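Local coordinates for protein putative esterase PA1618 (Pseudomonas aeruginosa, PDB 4QD8) that probably hydrolyses acyl-CoA thioesters as a hotdog-fold thioesterase of the PaaI family, plausibly including 1,4-dihydroxy-2-naphthoyl-CoA, and has been crystallised with phenacyl-CoA, at residues Ala70-Cys74 and Val75-Gln79. Residues are numbered along the deposited sequence; the frame is centred on the assembly and turned at random.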
loop_
_atom_site.group_PDB
_atom_site.type_symbol
_atom_site.label_atom_id
_atom_site.label_comp_id
_atom_site.label_asym_id
_atom_site.label_seq_id
_atom_site.Cartn_x
_atom_site.Cartn_y
_atom_site.Cartn_z
ATOM N N ALA A 70 -15.549 -0.802 -12.987
ATOM C CA ALA A 70 -16.248 -1.843 -12.230
ATOM C C ALA A 70 -17.112 -1.243 -11.105
ATOM O O ALA A 70 -18.253 -1.662 -10.916
ATOM C CB ALA A 70 -15.270 -2.850 -11.684
ATOM N N SER A 71 -16.580 -0.264 -10.368
ATOM C CA SER A 71 -17.370 0.415 -9.329
ATOM C C SER A 71 -18.575 1.136 -9.899
ATOM O O SER A 71 -19.665 1.077 -9.333
ATOM C CB SER A 71 -16.515 1.400 -8.535
ATOM O OG SER A 71 -15.871 0.731 -7.481
ATOM N N TYR A 72 -18.381 1.814 -11.021
ATOM C CA TYR A 72 -19.493 2.497 -11.668
ATOM C C TYR A 72 -20.628 1.568 -12.062
ATOM O O TYR A 72 -21.796 1.964 -12.016
ATOM C CB TYR A 72 -18.996 3.303 -12.861
ATOM C CG TYR A 72 -18.755 4.726 -12.466
ATOM C CD1 TYR A 72 -19.820 5.614 -12.345
ATOM C CD2 TYR A 72 -17.475 5.180 -12.167
ATOM C CE1 TYR A 72 -19.614 6.928 -11.964
ATOM C CE2 TYR A 72 -17.258 6.487 -11.787
ATOM C CZ TYR A 72 -18.330 7.358 -11.690
ATOM O OH TYR A 72 -18.110 8.661 -11.317
ATOM N N LEU A 73 -20.291 0.328 -12.391
ATOM C CA LEU A 73 -21.283 -0.667 -12.802
ATOM C C LEU A 73 -21.960 -1.307 -11.597
ATOM O O LEU A 73 -22.866 -2.125 -11.750
ATOM C CB LEU A 73 -20.618 -1.762 -13.643
ATOM C CG LEU A 73 -20.057 -1.341 -15.002
ATOM C CD1 LEU A 73 -19.185 -2.414 -15.586
ATOM C CD2 LEU A 73 -21.218 -1.032 -15.950
ATOM N N CYS A 74 -21.508 -0.943 -10.399
ATOM C CA CYS A 74 -22.037 -1.540 -9.173
ATOM C C CYS A 74 -22.819 -0.569 -8.295
ATOM O O CYS A 74 -23.529 -0.998 -7.387
ATOM C CB CYS A 74 -20.916 -2.173 -8.345
ATOM S SG CYS A 74 -20.200 -3.653 -9.069
ATOM N N VAL A 75 -22.696 0.727 -8.544
ATOM C CA VAL A 75 -23.456 1.686 -7.743
ATOM C C VAL A 75 -24.702 2.193 -8.439
ATOM O O VAL A 75 -24.871 2.027 -9.646
ATOM C CB VAL A 75 -22.628 2.922 -7.333
ATOM C CG1 VAL A 75 -21.430 2.505 -6.517
ATOM C CG2 VAL A 75 -22.227 3.728 -8.555
ATOM N N ASP A 76 -25.576 2.801 -7.643
ATOM C CA ASP A 76 -26.709 3.551 -8.145
ATOM C C ASP A 76 -26.201 4.902 -8.630
ATOM O O ASP A 76 -25.986 5.820 -7.840
ATOM C CB ASP A 76 -27.725 3.745 -7.017
ATOM C CG ASP A 76 -28.942 4.550 -7.444
ATOM O OD1 ASP A 76 -28.981 5.066 -8.585
ATOM O OD2 ASP A 76 -29.864 4.681 -6.612
ATOM N N THR A 77 -26.032 5.012 -9.942
ATOM C CA THR A 77 -25.421 6.172 -10.563
ATOM C C THR A 77 -26.316 7.407 -10.574
ATOM O O THR A 77 -25.867 8.487 -10.947
ATOM C CB THR A 77 -24.996 5.842 -11.994
ATOM O OG1 THR A 77 -26.051 5.111 -12.635
ATOM C CG2 THR A 77 -23.750 4.972 -11.973
ATOM N N SER A 78 -27.570 7.247 -10.162
ATOM C CA SER A 78 -28.482 8.384 -10.048
ATOM C C SER A 78 -28.288 9.100 -8.718
ATOM O O SER A 78 -28.778 10.209 -8.524
ATOM C CB SER A 78 -29.942 7.935 -10.183
ATOM O OG SER A 78 -30.287 6.997 -9.179
ATOM N N GLN A 79 -27.561 8.463 -7.803
ATOM C CA GLN A 79 -27.332 9.050 -6.493
ATOM C C GLN A 79 -25.862 9.151 -6.115
ATOM O O GLN A 79 -25.512 9.911 -5.215
ATOM C CB GLN A 79 -28.045 8.245 -5.414
ATOM C CG GLN A 79 -29.538 8.456 -5.352
ATOM C CD GLN A 79 -30.146 7.816 -4.128
ATOM O OE1 GLN A 79 -30.840 6.807 -4.226
ATOM N NE2 GLN A 79 -29.880 8.397 -2.960
HETATM O O HOH W 1 -24.420 0.950 -11.926
#
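Val75 comes just after the last turn of helix 56-72, and its backbone N reaches Ser71 O at 3.2 Å in a bent, weak hydrogen bond (129° at the hydrogen). Ser71 O is shared, because Cys74 N also donates to it, at 2.9 Å. One water bridges the helix end to the loop, donating to Tyr72 O at 2.8 Å and to Val75 O.

Methyl groups make van der Waals contacts with the same carbonyl oxygens. Both methyls of Val75 lie against the helix end: CG1, anti to the carbonyl carbon (chi1 -60°), sits 3.6 Å from Ser71 O, while CG2 lies near Ser71 O and Tyr72 O. Thr77 turns its methyl, CG2, back to the helix, 3.6 Å from Tyr72 O and at the edge of the Tyr72 ring, near its plane, 4.0 Å from CD1. That ring stacks on Phe51 of the second subunit.

Farther on, Asp76 OD1 accepts from Ser78 N at 3.0 Å, from above the carboxylate plane, forming an Asx turn before strand 80-91.

Ser71 O thus takes two amide donors, the second weak, and Tyr72 O takes a water, so both carbonyls stay satisfied as the chain leaves the hotdog's central helix.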